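Local coordinates for putative exported protein (Bordetella pertussis Tohama I, PDB 2PFZ) that binds pyroglutamic acid as an extracytoplasmic solute receptor, probably delivering it to a tripartite ATP-independent periplasmic (TRAP) transporter, at residues I124-M136 against M259-L272. Residues are numbered along the deposited sequence; the frame is centred on the assembly and turned at random.
Sequences IFANRDIKQVSDM and MAIIAPTAELKSGL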
ATOM      1  N   ILE A 124       5.029  12.682   5.766  1.00 17.99           N
ATOM      2  CA  ILE A 124       4.021  13.251   6.655  1.00 17.70           C
ATOM      3  C   ILE A 124       3.512  14.513   6.053  1.00 18.94           C
ATOM      4  O   ILE A 124       4.291  15.459   5.838  1.00 20.17           O
ATOM      5  CB  ILE A 124       4.594  13.637   8.044  1.00 17.68           C
ATOM      6  CG1 ILE A 124       5.479  12.516   8.605  1.00 17.23           C
ATOM      7  CG2 ILE A 124       3.428  13.963   9.011  1.00 18.07           C
ATOM      8  CD1 ILE A 124       6.416  12.989   9.762  1.00 17.05           C
ATOM      9  N   PHE A 125       2.209  14.532   5.782  1.00 19.64           N
ATOM     10  CA  PHE A 125       1.494  15.739   5.359  1.00 19.81           C
ATOM     11  C   PHE A 125       1.046  16.480   6.616  1.00 20.56           C
ATOM     12  O   PHE A 125       0.306  15.922   7.417  1.00 20.48           O
ATOM     13  CB  PHE A 125       0.247  15.388   4.540  1.00 19.84           C
ATOM     14  CG  PHE A 125       0.550  14.823   3.169  1.00 19.78           C
ATOM     15  CD1 PHE A 125       0.787  15.680   2.078  1.00 19.86           C
ATOM     16  CD2 PHE A 125       0.604  13.440   2.973  1.00 19.67           C
ATOM     17  CE1 PHE A 125       1.063  15.160   0.783  1.00 21.12           C
ATOM     18  CE2 PHE A 125       0.880  12.898   1.682  1.00 19.49           C
ATOM     19  CZ  PHE A 125       1.118  13.758   0.598  1.00 19.61           C
ATOM     20  N   ALA A 126       1.522  17.713   6.806  1.00 21.21           N
ATOM     21  CA  ALA A 126       1.096  18.511   7.955  1.00 22.49           C
ATOM     22  C   ALA A 126       1.126  20.025   7.680  1.00 24.07           C
ATOM     23  O   ALA A 126       1.699  20.496   6.695  1.00 23.94           O
ATOM     24  CB  ALA A 126       1.951  18.167   9.189  1.00 23.04           C
ATOM     25  N   ASN A 127       0.496  20.776   8.571  1.00 25.08           N
ATOM     26  CA  ASN A 127       0.592  22.222   8.530  1.00 26.61           C
ATOM     27  C   ASN A 127       1.600  22.734   9.539  1.00 27.58           C
ATOM     28  O   ASN A 127       2.017  23.892   9.462  1.00 28.35           O
ATOM     29  CB  ASN A 127      -0.790  22.845   8.727  1.00 27.14           C
ATOM     30  CG  ASN A 127      -1.632  22.752   7.480  1.00 27.02           C
ATOM     31  OD1 ASN A 127      -1.155  23.045   6.385  1.00 30.30           O
ATOM     32  ND2 ASN A 127      -2.874  22.326   7.628  1.00 29.25           N
ATOM     33  N   ARG A 128       1.989  21.841  10.453  1.00 27.84           N
ATOM     34  CA  ARG A 128       2.925  22.086  11.547  1.00 29.11           C
ATOM     35  C   ARG A 128       4.379  21.959  11.155  1.00 29.24           C
ATOM     36  O   ARG A 128       4.734  21.198  10.246  1.00 28.42           O
ATOM     37  CB  ARG A 128       2.751  21.011  12.627  1.00 29.53           C
ATOM     38  CG  ARG A 128       1.692  21.257  13.607  1.00 30.10           C
ATOM     39  CD  ARG A 128       1.758  20.162  14.641  1.00 30.98           C
ATOM     40  NE  ARG A 128       0.548  20.176  15.447  1.00 30.27           N
ATOM     41  CZ  ARG A 128       0.392  19.527  16.584  1.00 29.08           C
ATOM     42  NH1 ARG A 128       1.360  18.763  17.069  1.00 30.99           N
ATOM     43  NH2 ARG A 128      -0.759  19.634  17.223  1.00 32.44           N
ATOM     44  N   ASP A 129       5.226  22.655  11.908  1.00 29.47           N
ATOM     45  CA  ASP A 129       6.658  22.424  11.834  1.00 30.18           C
ATOM     46  C   ASP A 129       7.017  21.178  12.635  1.00 29.42           C
ATOM     47  O   ASP A 129       6.721  21.094  13.829  1.00 29.82           O
ATOM     48  CB  ASP A 129       7.423  23.662  12.298  1.00 31.28           C
ATOM     49  CG  ASP A 129       7.541  24.696  11.203  1.00 33.06           C
ATOM     50  OD1 ASP A 129       8.672  24.943  10.753  1.00 39.73           O
ATOM     51  OD2 ASP A 129       6.508  25.248  10.761  1.00 39.38           O
ATOM     52  N   ILE A 130       7.616  20.194  11.964  1.00 28.05           N
ATOM     53  CA  ILE A 130       7.956  18.938  12.612  1.00 26.42           C
ATOM     54  C   ILE A 130       9.437  18.704  12.441  1.00 26.99           C
ATOM     55  O   ILE A 130       9.893  18.336  11.355  1.00 26.34           O
ATOM     56  CB  ILE A 130       7.162  17.735  12.025  1.00 26.30           C
ATOM     57  CG1 ILE A 130       5.644  18.019  12.009  1.00 26.27           C
ATOM     58  CG2 ILE A 130       7.499  16.452  12.793  1.00 24.71           C
ATOM     59  CD1 ILE A 130       4.777  16.840  11.451  1.00 25.41           C
ATOM     60  N   LYS A 131      10.189  18.949  13.515  1.00 27.28           N
ATOM     61  CA  LYS A 131      11.629  18.763  13.500  1.00 28.24           C
ATOM     62  C   LYS A 131      12.014  17.590  14.395  1.00 27.10           C
ATOM     63  O   LYS A 131      13.145  17.113  14.356  1.00 27.37           O
ATOM     64  CB  LYS A 131      12.324  20.071  13.900  1.00 27.95           C
ATOM     65  CG  LYS A 131      12.375  21.075  12.735  1.00 30.21           C
ATOM     66  CD  LYS A 131      12.587  22.536  13.178  1.00 31.36           C
ATOM     67  CE  LYS A 131      11.258  23.265  13.469  1.00 36.90           C
ATOM     68  NZ  LYS A 131      10.263  23.218  12.328  1.00 37.92           N
ATOM     69  N   GLN A 132      11.045  17.120  15.179  1.00 26.48           N
ATOM     70  CA  GLN A 132      11.215  15.961  16.063  1.00 26.61           C
ATOM     71  C   GLN A 132       9.860  15.299  16.321  1.00 26.20           C
ATOM     72  O   GLN A 132       8.815  15.910  16.116  1.00 25.29           O
ATOM     73  CB  GLN A 132      11.850  16.392  17.392  1.00 27.16           C
ATOM     74  CG  GLN A 132      11.033  17.440  18.099  1.00 29.36           C
ATOM     75  CD  GLN A 132      11.751  18.096  19.258  1.00 33.06           C
ATOM     76  OE1 GLN A 132      12.346  17.431  20.102  1.00 34.60           O
ATOM     77  NE2 GLN A 132      11.677  19.417  19.312  1.00 35.60           N
ATOM     78  N   VAL A 133       9.879  14.057  16.787  1.00 26.20           N
ATOM     79  CA  VAL A 133       8.629  13.319  16.998  1.00 26.71           C
ATOM     80  C   VAL A 133       7.638  14.065  17.886  1.00 27.06           C
ATOM     81  O   VAL A 133       6.443  14.089  17.585  1.00 26.86           O
ATOM     82  CB  VAL A 133       8.872  11.867  17.478  1.00 27.02           C
ATOM     83  CG1 VAL A 133       7.638  11.292  18.158  1.00 28.26           C
ATOM     84  CG2 VAL A 133       9.249  11.007  16.289  1.00 27.46           C
ATOM     85  N   SER A 134       8.138  14.716  18.938  1.00 27.20           N
ATOM     86  CA  SER A 134       7.268  15.440  19.872  1.00 28.02           C
ATOM     87  C   SER A 134       6.418  16.512  19.187  1.00 28.17           C
ATOM     88  O   SER A 134       5.316  16.809  19.645  1.00 28.06           O
ATOM     89  CB  SER A 134       8.063  16.038  21.048  1.00 28.11           C
ATOM     90  OG  SER A 134       8.927  17.069  20.613  1.00 29.01           O
ATOM     91  N   ASP A 135       6.920  17.078  18.088  1.00 27.93           N
ATOM     92  CA  ASP A 135       6.149  18.068  17.327  1.00 28.53           C
ATOM     93  C   ASP A 135       4.866  17.475  16.727  1.00 29.10           C
ATOM     94  O   ASP A 135       4.079  18.192  16.119  1.00 28.94           O
ATOM     95  CB  ASP A 135       6.985  18.679  16.196  1.00 28.34           C
ATOM     96  CG  ASP A 135       8.134  19.542  16.703  1.00 28.64           C
ATOM     97  OD1 ASP A 135       8.018  20.140  17.788  1.00 27.76           O
ATOM     98  OD2 ASP A 135       9.147  19.635  15.998  1.00 26.88           O
ATOM     99  N   MET A 136       4.676  16.162  16.880  1.00 29.51           N
ATOM    100  CA  MET A 136       3.501  15.502  16.309  1.00 30.58           C
ATOM    101  C   MET A 136       2.375  15.206  17.309  1.00 30.72           C
ATOM    102  O   MET A 136       1.267  14.799  16.918  1.00 30.77           O
ATOM    103  CB  MET A 136       3.932  14.234  15.585  1.00 30.46           C
ATOM    104  CG  MET A 136       4.664  14.545  14.295  1.00 30.59           C
ATOM    105  SD  MET A 136       4.944  13.063  13.299  1.00 32.77           S
ATOM    106  CE  MET A 136       6.206  12.348  14.251  1.00 20.98           C
ATOM    107  N   MET A 259       2.897  23.320  -2.033  1.00 29.18           N
ATOM    108  CA  MET A 259       3.290  22.518  -0.864  1.00 29.27           C
ATOM    109  C   MET A 259       4.808  22.621  -0.648  1.00 28.20           C
ATOM    110  O   MET A 259       5.574  22.670  -1.612  1.00 28.75           O
ATOM    111  CB  MET A 259       2.871  21.051  -1.073  1.00 29.18           C
ATOM    112  CG  MET A 259       2.827  20.184   0.186  1.00 30.19           C
ATOM    113  SD  MET A 259       2.184  18.535  -0.174  1.00 31.24           S
ATOM    114  CE  MET A 259       0.448  18.882  -0.297  1.00 32.25           C
ATOM    115  N   ALA A 260       5.239  22.684   0.606  1.00 26.32           N
ATOM    116  CA  ALA A 260       6.661  22.636   0.915  1.00 25.37           C
ATOM    117  C   ALA A 260       7.033  21.164   0.966  1.00 25.04           C
ATOM    118  O   ALA A 260       6.468  20.419   1.758  1.00 24.89           O
ATOM    119  CB  ALA A 260       6.946  23.290   2.253  1.00 24.36           C
ATOM    120  N   ILE A 261       7.962  20.751   0.111  1.00 24.34           N
ATOM    121  CA  ILE A 261       8.550  19.416   0.215  1.00 23.77           C
ATOM    122  C   ILE A 261       9.833  19.479   1.056  1.00 23.63           C
ATOM    123  O   ILE A 261      10.816  20.110   0.647  1.00 24.50           O
ATOM    124  CB  ILE A 261       8.840  18.816  -1.180  1.00 23.23           C
ATOM    125  CG1 ILE A 261       7.662  19.074  -2.154  1.00 23.57           C
ATOM    126  CG2 ILE A 261       9.174  17.306  -1.058  1.00 23.62           C
ATOM    127  CD1 ILE A 261       6.286  18.505  -1.716  1.00 23.05           C
ATOM    128  N   ILE A 262       9.830  18.822   2.214  1.00 22.79           N
ATOM    129  CA  ILE A 262      10.866  19.025   3.209  1.00 22.83           C
ATOM    130  C   ILE A 262      11.584  17.713   3.575  1.00 22.02           C
ATOM    131  O   ILE A 262      10.942  16.772   4.025  1.00 21.35           O
ATOM    132  CB  ILE A 262      10.285  19.664   4.533  1.00 22.81           C
ATOM    133  CG1 ILE A 262       9.413  20.892   4.224  1.00 24.04           C
ATOM    134  CG2 ILE A 262      11.428  20.016   5.498  1.00 23.88           C
ATOM    135  CD1 ILE A 262       8.390  21.242   5.296  1.00 23.37           C
ATOM    136  N   ALA A 263      12.902  17.648   3.366  1.00 21.46           N
ATOM    137  CA  ALA A 263      13.672  16.522   3.908  1.00 20.88           C
ATOM    138  C   ALA A 263      13.624  16.561   5.429  1.00 20.54           C
ATOM    139  O   ALA A 263      13.759  17.639   6.036  1.00 20.56           O
ATOM    140  CB  ALA A 263      15.110  16.526   3.413  1.00 20.64           C
ATOM    141  N   PRO A 264      13.465  15.386   6.061  1.00 20.31           N
ATOM    142  CA  PRO A 264      13.357  15.308   7.513  1.00 20.33           C
ATOM    143  C   PRO A 264      14.707  15.577   8.198  1.00 20.87           C
ATOM    144  O   PRO A 264      15.750  15.192   7.665  1.00 21.17           O
ATOM    145  CB  PRO A 264      12.921  13.859   7.735  1.00 19.63           C
ATOM    146  CG  PRO A 264      13.566  13.121   6.619  1.00 19.50           C
ATOM    147  CD  PRO A 264      13.411  14.043   5.435  1.00 19.43           C
ATOM    148  N   THR A 265      14.683  16.259   9.349  1.00 21.19           N
ATOM    149  CA  THR A 265      15.886  16.399  10.178  1.00 21.33           C
ATOM    150  C   THR A 265      16.346  15.017  10.641  1.00 21.63           C
ATOM    151  O   THR A 265      15.545  14.088  10.709  1.00 21.33           O
ATOM    152  CB  THR A 265      15.648  17.212  11.462  1.00 20.96           C
ATOM    153  OG1 THR A 265      14.766  16.490  12.343  1.00 21.01           O
ATOM    154  CG2 THR A 265      15.104  18.618  11.162  1.00 22.47           C
ATOM    155  N   ALA A 266      17.631  14.886  10.955  1.00 21.82           N
ATOM    156  CA  ALA A 266      18.170  13.640  11.478  1.00 22.64           C
ATOM    157  C   ALA A 266      17.445  13.271  12.758  1.00 22.94           C
ATOM    158  O   ALA A 266      17.255  12.087  13.049  1.00 23.37           O
ATOM    159  CB  ALA A 266      19.661  13.775  11.755  1.00 22.72           C
ATOM    160  N   GLU A 267      17.074  14.291  13.532  1.00 23.25           N
ATOM    161  CA  GLU A 267      16.330  14.108  14.788  1.00 24.01           C
ATOM    162  C   GLU A 267      14.950  13.499  14.559  1.00 22.59           C
ATOM    163  O   GLU A 267      14.543  12.612  15.290  1.00 22.45           O
ATOM    164  CB  GLU A 267      16.176  15.437  15.542  1.00 25.13           C
ATOM    165  CG  GLU A 267      17.485  16.193  15.768  1.00 29.59           C
ATOM    166  CD  GLU A 267      17.760  17.246  14.685  1.00 33.27           C
ATOM    167  OE1 GLU A 267      17.411  18.442  14.898  1.00 37.64           O
ATOM    168  OE2 GLU A 267      18.320  16.880  13.624  1.00 33.96           O
ATOM    169  N   LEU A 268      14.231  13.989  13.555  1.00 21.48           N
ATOM    170  CA  LEU A 268      12.912  13.422  13.250  1.00 21.25           C
ATOM    171  C   LEU A 268      13.061  11.963  12.822  1.00 20.87           C
ATOM    172  O   LEU A 268      12.328  11.085  13.296  1.00 21.01           O
ATOM    173  CB  LEU A 268      12.211  14.221  12.150  1.00 21.13           C
ATOM    174  CG  LEU A 268      10.788  13.810  11.752  1.00 22.12           C
ATOM    175  CD1 LEU A 268      10.282  14.767  10.744  1.00 19.11           C
ATOM    176  CD2 LEU A 268      10.795  12.465  11.111  1.00 25.16           C
ATOM    177  N   LYS A 269      14.010  11.702  11.935  1.00 20.22           N
ATOM    178  CA  LYS A 269      14.273  10.325  11.514  1.00 20.97           C
ATOM    179  C   LYS A 269      14.695   9.430  12.685  1.00 21.32           C
ATOM    180  O   LYS A 269      14.266   8.277  12.780  1.00 21.10           O
ATOM    181  CB  LYS A 269      15.345  10.275  10.421  1.00 20.41           C
ATOM    182  CG  LYS A 269      14.940  10.879   9.081  1.00 21.66           C
ATOM    183  CD  LYS A 269      16.081  10.660   8.034  1.00 21.31           C
ATOM    184  CE  LYS A 269      17.276  11.588   8.278  1.00 23.01           C
ATOM    185  NZ  LYS A 269      18.536  11.165   7.562  1.00 23.84           N
ATOM    186  N   SER A 270      15.542   9.937  13.584  1.00 21.92           N
ATOM    187  CA  SER A 270      15.952   9.095  14.717  1.00 22.64           C
ATOM    188  C   SER A 270      14.789   8.755  15.652  1.00 22.42           C
ATOM    189  O   SER A 270      14.704   7.617  16.127  1.00 22.54           O
ATOM    190  CB  SER A 270      17.134   9.676  15.505  1.00 23.84           C
ATOM    191  OG  SER A 270      16.975  11.058  15.707  1.00 27.35           O
ATOM    192  N   GLY A 271      13.921   9.738  15.918  1.00 21.81           N
ATOM    193  CA  GLY A 271      12.720   9.534  16.738  1.00 21.14           C
ATOM    194  C   GLY A 271      11.768   8.502  16.135  1.00 20.56           C
ATOM    195  O   GLY A 271      11.245   7.620  16.838  1.00 20.36           O
ATOM    196  N   LEU A 272      11.551   8.603  14.831  1.00 19.16           N
ATOM    197  CA  LEU A 272      10.670   7.659  14.140  1.00 19.04           C
ATOM    198  C   LEU A 272      11.313   6.291  14.024  1.00 19.03           C
ATOM    199  O   LEU A 272      10.619   5.270  13.999  1.00 19.82           O
ATOM    200  CB  LEU A 272      10.274   8.197  12.769  1.00 18.30           C
ATOM    201  CG  LEU A 272       9.327   9.411  12.773  1.00 18.62           C
ATOM    202  CD1 LEU A 272       9.105   9.904  11.373  1.00 15.45           C
ATOM    203  CD2 LEU A 272       7.981   9.095  13.422  1.00 18.83           C
TER
HETATM  204  O   HOH W   1      11.950  17.710   9.654  1.00 22.54           O
HETATM  205  O   HOH W   2      12.415  12.692  17.186  1.00 22.71           O
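T265 joins the two segments through one hydroxyl that works in both directions: OG1 donates to K131 O at 2.7 Å and accepts from L268 N at 2.8 Å. The second bond makes T265 the N-cap of the helix that starts at A266, a worked example of how a capping side chain can serve a tertiary contact as well as its own helix. A chi1 of 67° tucks OG1 back over its own main chain, within reach of both L268 N and K131 O. OG1 approaches K131 O tilted 31° from the carbonyl plane, while the T265 methyl lies against CG of K131. Two waters extend the polar seam, one bridging I130 O to T265 N, the other V133 N to E267 O. On the loop side, D135 OD2 accepts from K131 N through its anti lone pair and from Q132 N above the carboxylate plane, two bonds to one oxygen that would be expected to hold the loop beside K131 O in place.

These segments belong to a periplasmic binding protein fold of the DctP family. Strands 123-126 and 260-262 lie in one mixed sheet, separated by strand 197-199, and helix 266-287 follows the edge strand.

Apolar contacts continue from the cap along the first turns of the helix. L268, its CG anti to the backbone N (chi1 -177°), directs CD1 to CG2 of I130 at 3.8 Å. V133 CG2 settles on the helix backbone at G271, 3.6 Å from G271 C, and also touches CD2 of L272. That same CD2 receives the methyl CE of M136 at 3.8 Å, and V155 of helix 146-155 packs against V133, M136 and L272.

At the sheet itself, a Met-aromatic contact reaches past the intervening strand: M259 SD stands at the edge of the F125 ring, 3.7 Å from CE1, while Y179 stacks on that ring.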